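Local coordinates for sister chromatid cohesion protein (Chaetomium thermophilum, PDB 5T8V) that probably takes part in loading cohesin onto chromatin, at residues A[12-21]-A[68-79]; A[23-31]-A[82-90]. All blocks are in the same frame, centred on the assembly; numbering follows the deposited sequence.

Both contacts lie near the N-terminal end of this C-terminal fragment of the cohesin loader. They share helix 9-36. Contact 1 sets its first half against the end of helix 56-71 and the turn that follows. Contact 2 sets its second half against helix 81-96, the next helix in the chain. The order along the chain is 12-21, 23-31, 68-79, 82-90. Their centres are about 16 Å apart, and they touch where V78 and F75 of contact 1 pack on L83 of contact 2. The contact centres lie about 73 and 78 Å from the centre of the chain. One long helix thus packs against two successive helices at one end of this elongated, helical HEAT-repeat protein.

Contact 1. Residues A[12-21]-A[68-79]; sequences RANVALHELK and KTIELNCFMTVP
The R12 guanidinium meets L72 obliquely, with NH1 3.5 Å from L72 CD2. Its NH2 has a weak hydrogen bond to the L7 carbonyl. E19 OE1 reaches K68 NZ on helix 56-71 in a long salt bridge of 3.7 Å. At the far end the K21 chain lies against the P79 ring, CE to CD 3.8 Å. These charged side chains border an apolar centre. The two small alanines let the backbones come close. A16 CB packs on K68 CB and on L72 CD1. A13 CB is 4.0 Å from L72 CB and also touches C74 SG. L72 CG stands beside its own backbone N (chi1 -58°), and CD1 lies over the backbone of R12 and A13. L17 sends CD1 to V78 CG2, 4.0 Å away, and CD2 to T77 CG2. L20 crosses T69 and V78 at about right angles. Its CD1 meets T69 CG2 at 4.1 Å and its CD2 meets V78 CG2 at 3.9 Å. T69 turns its methyl to L20, while OG1 is hydrogen-bonded to the L66 carbonyl. R141 NH1 holds the carbonyls of F75 and V78. Helix 56-71 ends here in a Schellman motif, with bonds from C74 N to T69 O and N73 N to I70 O and N73 as the C-prime residue at positive phi, and helix 9-36 packs against that helix end.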
# COMPACT_ATOMS: atom_id res chain seq x y z
N ARG A 12 62.93 -22.04 33.00
CA ARG A 12 61.73 -22.78 32.62
C ARG A 12 62.00 -23.65 31.40
O ARG A 12 61.60 -24.82 31.37
CB ARG A 12 60.57 -21.81 32.33
CG ARG A 12 60.28 -20.83 33.45
CD ARG A 12 58.80 -20.50 33.55
NE ARG A 12 58.18 -20.34 32.23
CZ ARG A 12 58.20 -19.22 31.51
NH1 ARG A 12 57.60 -19.19 30.33
NH2 ARG A 12 58.81 -18.14 31.97
N ALA A 13 62.68 -23.10 30.40
CA ALA A 13 63.06 -23.88 29.23
C ALA A 13 63.86 -25.10 29.63
O ALA A 13 63.57 -26.22 29.20
CB ALA A 13 63.85 -23.01 28.25
N ASN A 14 64.89 -24.91 30.47
CA ASN A 14 65.69 -26.05 30.90
C ASN A 14 64.83 -27.09 31.61
O ASN A 14 65.03 -28.30 31.43
CB ASN A 14 66.83 -25.59 31.80
CG ASN A 14 67.84 -26.69 32.06
OD1 ASN A 14 67.48 -27.84 32.32
ND2 ASN A 14 69.12 -26.35 32.00
N VAL A 15 63.86 -26.65 32.41
CA VAL A 15 62.99 -27.58 33.14
C VAL A 15 62.16 -28.40 32.15
O VAL A 15 62.09 -29.63 32.25
CB VAL A 15 62.10 -26.82 34.14
CG1 VAL A 15 61.05 -27.76 34.75
CG2 VAL A 15 62.94 -26.20 35.23
N ALA A 16 61.52 -27.73 31.19
CA ALA A 16 60.75 -28.45 30.19
C ALA A 16 61.63 -29.45 29.45
O ALA A 16 61.21 -30.58 29.17
CB ALA A 16 60.11 -27.47 29.21
N LEU A 17 62.86 -29.05 29.12
CA LEU A 17 63.78 -29.95 28.42
C LEU A 17 64.06 -31.19 29.25
O LEU A 17 63.95 -32.32 28.75
CB LEU A 17 65.08 -29.22 28.10
CG LEU A 17 66.14 -30.04 27.35
CD1 LEU A 17 65.71 -30.29 25.91
CD2 LEU A 17 67.49 -29.34 27.40
N HIS A 18 64.42 -31.02 30.52
CA HIS A 18 64.76 -32.17 31.35
C HIS A 18 63.55 -33.05 31.61
O HIS A 18 63.67 -34.28 31.67
CB HIS A 18 65.38 -31.70 32.67
CG HIS A 18 66.81 -31.28 32.54
ND1 HIS A 18 67.56 -31.50 31.41
CD2 HIS A 18 67.63 -30.64 33.41
CE1 HIS A 18 68.78 -31.02 31.58
NE2 HIS A 18 68.85 -30.49 32.79
N GLU A 19 62.37 -32.45 31.75
CA GLU A 19 61.15 -33.24 31.94
C GLU A 19 60.86 -34.09 30.71
O GLU A 19 60.59 -35.29 30.81
CB GLU A 19 59.97 -32.32 32.26
CG GLU A 19 60.01 -31.72 33.66
CD GLU A 19 58.85 -30.79 33.93
OE1 GLU A 19 58.11 -30.46 32.98
OE2 GLU A 19 58.68 -30.38 35.10
N LEU A 20 60.92 -33.48 29.52
CA LEU A 20 60.68 -34.24 28.30
C LEU A 20 61.74 -35.32 28.11
O LEU A 20 61.43 -36.41 27.63
CB LEU A 20 60.65 -33.31 27.09
CG LEU A 20 60.41 -34.07 25.78
CD1 LEU A 20 59.37 -33.38 24.93
CD2 LEU A 20 61.71 -34.23 24.99
N LYS A 21 62.99 -35.03 28.45
CA LYS A 21 64.03 -36.05 28.35
C LYS A 21 63.73 -37.22 29.27
O LYS A 21 63.78 -38.39 28.85
CB LYS A 21 65.40 -35.45 28.68
CG LYS A 21 65.99 -34.59 27.57
CD LYS A 21 67.50 -34.42 27.73
CE LYS A 21 68.08 -33.54 26.64
NZ LYS A 21 69.56 -33.69 26.51
N LYS A 68 55.52 -27.90 25.39
CA LYS A 68 56.30 -27.07 26.30
C LYS A 68 57.65 -26.70 25.69
O LYS A 68 58.05 -25.53 25.70
CB LYS A 68 56.50 -27.78 27.64
CG LYS A 68 55.41 -27.52 28.66
CD LYS A 68 55.76 -28.14 30.01
CE LYS A 68 54.65 -27.94 31.03
NZ LYS A 68 55.00 -28.55 32.35
N THR A 69 58.37 -27.68 25.15
CA THR A 69 59.68 -27.40 24.58
C THR A 69 59.58 -26.45 23.39
O THR A 69 60.46 -25.60 23.18
CB THR A 69 60.38 -28.69 24.16
OG1 THR A 69 59.56 -29.41 23.24
CG2 THR A 69 60.67 -29.56 25.38
N ILE A 70 58.52 -26.58 22.59
CA ILE A 70 58.37 -25.72 21.42
C ILE A 70 58.09 -24.29 21.84
O ILE A 70 58.72 -23.34 21.35
CB ILE A 70 57.26 -26.27 20.49
CG1 ILE A 70 57.78 -27.49 19.73
CG2 ILE A 70 56.78 -25.20 19.50
CD1 ILE A 70 56.71 -28.23 18.94
N GLU A 71 57.15 -24.10 22.77
CA GLU A 71 56.77 -22.74 23.16
C GLU A 71 57.90 -22.01 23.87
O GLU A 71 57.95 -20.77 23.84
CB GLU A 71 55.52 -22.77 24.04
CG GLU A 71 54.24 -23.05 23.26
CD GLU A 71 53.01 -23.02 24.14
OE1 GLU A 71 53.16 -22.94 25.38
OE2 GLU A 71 51.89 -23.08 23.59
N LEU A 72 58.81 -22.73 24.51
CA LEU A 72 59.95 -22.13 25.18
C LEU A 72 61.21 -22.12 24.32
O LEU A 72 62.30 -21.84 24.83
CB LEU A 72 60.23 -22.84 26.51
CG LEU A 72 59.06 -22.86 27.51
CD1 LEU A 72 59.51 -23.49 28.82
CD2 LEU A 72 58.51 -21.46 27.76
N ASN A 73 61.08 -22.43 23.03
CA ASN A 73 62.18 -22.31 22.08
C ASN A 73 63.41 -23.11 22.51
O ASN A 73 64.55 -22.71 22.26
CB ASN A 73 62.56 -20.84 21.88
CG ASN A 73 63.38 -20.62 20.62
OD1 ASN A 73 63.22 -21.34 19.63
ND2 ASN A 73 64.26 -19.62 20.65
N CYS A 74 63.19 -24.26 23.15
CA CYS A 74 64.26 -25.19 23.47
C CYS A 74 64.07 -26.55 22.82
O CYS A 74 64.85 -27.47 23.09
CB CYS A 74 64.39 -25.36 24.99
SG CYS A 74 62.93 -26.02 25.82
N PHE A 75 63.05 -26.71 21.97
CA PHE A 75 62.86 -27.95 21.24
C PHE A 75 64.05 -28.28 20.34
O PHE A 75 64.26 -29.45 20.01
CB PHE A 75 61.58 -27.85 20.40
CG PHE A 75 61.25 -29.09 19.62
CD1 PHE A 75 61.04 -30.30 20.27
CD2 PHE A 75 61.14 -29.05 18.24
CE1 PHE A 75 60.74 -31.44 19.55
CE2 PHE A 75 60.83 -30.18 17.52
CZ PHE A 75 60.63 -31.38 18.17
N MET A 76 64.83 -27.27 19.97
CA MET A 76 66.00 -27.50 19.12
C MET A 76 67.06 -28.32 19.84
O MET A 76 67.87 -28.99 19.19
CB MET A 76 66.59 -26.16 18.68
CG MET A 76 67.07 -25.29 19.84
SD MET A 76 67.27 -23.56 19.38
CE MET A 76 65.56 -23.07 19.14
N THR A 77 67.09 -28.28 21.18
CA THR A 77 68.12 -28.97 21.94
C THR A 77 67.83 -30.45 22.12
O THR A 77 68.76 -31.21 22.43
CB THR A 77 68.29 -28.31 23.31
OG1 THR A 77 68.33 -26.88 23.15
CG2 THR A 77 69.57 -28.77 23.98
N VAL A 78 66.59 -30.88 21.94
CA VAL A 78 66.22 -32.29 22.08
C VAL A 78 67.13 -33.11 21.17
O VAL A 78 67.24 -32.80 19.97
CB VAL A 78 64.74 -32.51 21.74
CG1 VAL A 78 64.42 -34.01 21.64
CG2 VAL A 78 63.86 -31.86 22.79
N PRO A 79 67.77 -34.16 21.67
CA PRO A 79 68.63 -34.97 20.80
C PRO A 79 67.88 -35.46 19.57
O PRO A 79 66.80 -36.04 19.67
CB PRO A 79 69.06 -36.13 21.70
CG PRO A 79 68.96 -35.59 23.08
CD PRO A 79 67.80 -34.63 23.06

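Contact 2. Residues A[23-31]-A[82-90]; sequences YLQAAFQAV and DLIYLLRLC
F28 is the knob of this contact, and D82, Y85, L86 and L89 form its hole. Y85 turns its edge to one face of the F28 ring. The pair is T-shaped, with centroids 4.7 Å apart and planes at 74°. Y85 CD2 stands over the centre of the ring. The opposite face carries the carbonyl O of L24 from its own helix, offset toward the rim. At the edge, near the ring plane, the D82 carbonyl O lies 3.3 Å from F28 CZ. L89 CD1 approaches F28 CE1 obliquely at 3.9 Å. F28 CG lies beside its own backbone N (chi1 -66°), which swings the ring across to helix 81-96.

Around this ring the next side chains close the interface. L24 CD2 rests on the D82 carboxylate, 3.7 Å from OD1, and L24 CD1 meets L86 CD2 at 4.1 Å. At the other end V31 splits its branches: CG1 faces the Y85 hydroxyl, OH, at 3.8 Å, and CG2 touches L89 CD1. The two helix segments cross at 51°, with axes 11.6 Å apart at closest approach. L54 of strand 52-54 packs on A27, V31, L86 and L89 and so bridges both helices. L86 also touches I136 of helix 120-136.

No hydrogen bond links the two segments. The contact therefore rests largely on apolar packing and shape, perhaps with a small electrostatic gain where the positive rim of F28 meets the D82 carbonyl and the Y85 edge meets its pi face.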
# COMPACT_ATOMS: atom_id res chain seq x y z
N TYR A 23 60.79 -38.21 30.72
CA TYR A 23 59.62 -38.96 30.26
C TYR A 23 59.95 -39.75 29.00
O TYR A 23 59.50 -40.89 28.84
CB TYR A 23 58.45 -38.01 30.00
CG TYR A 23 57.13 -38.72 29.97
CD1 TYR A 23 56.80 -39.58 28.92
CD2 TYR A 23 56.20 -38.55 30.99
CE1 TYR A 23 55.60 -40.24 28.90
CE2 TYR A 23 54.99 -39.21 30.97
CZ TYR A 23 54.70 -40.05 29.92
OH TYR A 23 53.49 -40.71 29.89
N LEU A 24 60.73 -39.16 28.09
CA LEU A 24 61.11 -39.84 26.86
C LEU A 24 61.87 -41.13 27.16
O LEU A 24 61.54 -42.20 26.64
CB LEU A 24 61.96 -38.90 26.00
CG LEU A 24 62.18 -39.26 24.54
CD1 LEU A 24 60.93 -38.96 23.72
CD2 LEU A 24 63.37 -38.49 23.99
N GLN A 25 62.90 -41.04 28.01
CA GLN A 25 63.65 -42.23 28.39
C GLN A 25 62.73 -43.27 29.03
O GLN A 25 62.81 -44.46 28.71
CB GLN A 25 64.79 -41.86 29.34
CG GLN A 25 65.83 -40.93 28.73
CD GLN A 25 66.46 -41.50 27.48
OE1 GLN A 25 66.67 -42.71 27.36
NE2 GLN A 25 66.77 -40.63 26.52
N ALA A 26 61.86 -42.84 29.94
CA ALA A 26 60.92 -43.76 30.56
C ALA A 26 60.07 -44.48 29.51
O ALA A 26 59.77 -45.67 29.65
CB ALA A 26 60.03 -43.02 31.55
N ALA A 27 59.66 -43.76 28.46
CA ALA A 27 58.87 -44.38 27.41
C ALA A 27 59.69 -45.39 26.62
O ALA A 27 59.21 -46.50 26.34
CB ALA A 27 58.30 -43.31 26.48
N PHE A 28 60.92 -45.04 26.26
CA PHE A 28 61.73 -45.94 25.45
C PHE A 28 62.07 -47.22 26.21
O PHE A 28 61.97 -48.32 25.67
CB PHE A 28 63.00 -45.23 24.97
CG PHE A 28 62.74 -44.09 24.02
CD1 PHE A 28 61.49 -43.92 23.43
CD2 PHE A 28 63.74 -43.20 23.71
CE1 PHE A 28 61.26 -42.87 22.56
CE2 PHE A 28 63.52 -42.15 22.84
CZ PHE A 28 62.27 -41.99 22.26
N GLN A 29 62.48 -47.09 27.48
CA GLN A 29 62.75 -48.29 28.26
C GLN A 29 61.47 -49.03 28.62
O GLN A 29 61.52 -50.23 28.90
CB GLN A 29 63.56 -47.96 29.51
CG GLN A 29 62.88 -47.04 30.51
CD GLN A 29 63.86 -46.45 31.51
OE1 GLN A 29 65.06 -46.73 31.45
NE2 GLN A 29 63.36 -45.63 32.42
N ALA A 30 60.33 -48.34 28.62
CA ALA A 30 59.05 -49.04 28.72
C ALA A 30 58.82 -49.91 27.49
O ALA A 30 58.31 -51.03 27.60
CB ALA A 30 57.91 -48.04 28.89
N VAL A 31 59.19 -49.41 26.31
CA VAL A 31 59.11 -50.23 25.10
C VAL A 31 60.07 -51.41 25.20
O VAL A 31 59.71 -52.55 24.86
CB VAL A 31 59.40 -49.37 23.85
CG1 VAL A 31 59.47 -50.24 22.60
CG2 VAL A 31 58.33 -48.30 23.68
N ASP A 82 67.19 -39.54 19.05
CA ASP A 82 66.10 -40.17 19.77
C ASP A 82 64.74 -39.53 19.48
O ASP A 82 63.75 -39.87 20.14
CB ASP A 82 66.38 -40.17 21.28
CG ASP A 82 66.44 -38.78 21.88
OD1 ASP A 82 65.81 -37.85 21.34
OD2 ASP A 82 67.13 -38.62 22.91
N LEU A 83 64.68 -38.62 18.51
CA LEU A 83 63.40 -38.18 17.96
C LEU A 83 63.01 -39.01 16.74
O LEU A 83 61.82 -39.28 16.53
CB LEU A 83 63.46 -36.70 17.57
CG LEU A 83 63.12 -35.68 18.66
CD1 LEU A 83 63.44 -34.27 18.19
CD2 LEU A 83 61.66 -35.78 19.06
N ILE A 84 64.00 -39.42 15.94
CA ILE A 84 63.73 -40.38 14.87
C ILE A 84 63.15 -41.66 15.44
O ILE A 84 62.29 -42.30 14.83
CB ILE A 84 65.02 -40.65 14.07
CG1 ILE A 84 65.43 -39.42 13.26
CG2 ILE A 84 64.85 -41.85 13.13
CD1 ILE A 84 66.72 -38.79 13.72
N TYR A 85 63.61 -42.06 16.63
CA TYR A 85 63.09 -43.27 17.25
C TYR A 85 61.63 -43.10 17.65
O TYR A 85 60.81 -43.99 17.41
CB TYR A 85 63.95 -43.64 18.47
CG TYR A 85 63.56 -44.94 19.13
CD1 TYR A 85 63.43 -46.11 18.39
CD2 TYR A 85 63.33 -45.00 20.50
CE1 TYR A 85 63.07 -47.30 19.00
CE2 TYR A 85 62.97 -46.19 21.12
CZ TYR A 85 62.85 -47.34 20.36
OH TYR A 85 62.49 -48.52 20.97
N LEU A 86 61.29 -41.96 18.26
CA LEU A 86 59.89 -41.69 18.58
C LEU A 86 59.04 -41.69 17.32
O LEU A 86 57.95 -42.27 17.29
CB LEU A 86 59.77 -40.36 19.32
CG LEU A 86 58.36 -39.92 19.73
CD1 LEU A 86 57.65 -41.01 20.52
CD2 LEU A 86 58.42 -38.63 20.53
N LEU A 87 59.53 -41.06 16.25
CA LEU A 87 58.80 -41.08 14.98
C LEU A 87 58.66 -42.50 14.45
O LEU A 87 57.68 -42.81 13.76
CB LEU A 87 59.49 -40.19 13.95
CG LEU A 87 59.25 -38.69 14.08
CD1 LEU A 87 60.16 -37.92 13.14
CD2 LEU A 87 57.79 -38.34 13.80
N ARG A 88 59.61 -43.38 14.76
CA ARG A 88 59.50 -44.77 14.32
C ARG A 88 58.43 -45.50 15.11
O ARG A 88 57.63 -46.25 14.54
CB ARG A 88 60.85 -45.48 14.44
CG ARG A 88 60.94 -46.74 13.60
CD ARG A 88 62.08 -47.65 14.05
NE ARG A 88 62.31 -48.73 13.09
CZ ARG A 88 61.55 -49.82 12.97
NH1 ARG A 88 60.49 -49.98 13.75
NH2 ARG A 88 61.85 -50.74 12.07
N LEU A 89 58.40 -45.32 16.43
CA LEU A 89 57.33 -45.89 17.23
C LEU A 89 55.97 -45.42 16.74
O LEU A 89 55.03 -46.21 16.61
CB LEU A 89 57.52 -45.53 18.71
CG LEU A 89 58.84 -45.97 19.35
CD1 LEU A 89 58.92 -45.46 20.78
CD2 LEU A 89 59.01 -47.48 19.32
N CYS A 90 55.85 -44.12 16.46
CA CYS A 90 54.62 -43.60 15.88
C CYS A 90 54.29 -44.32 14.58
O CYS A 90 53.15 -44.74 14.35
CB CYS A 90 54.74 -42.09 15.64
SG CYS A 90 54.87 -41.10 17.15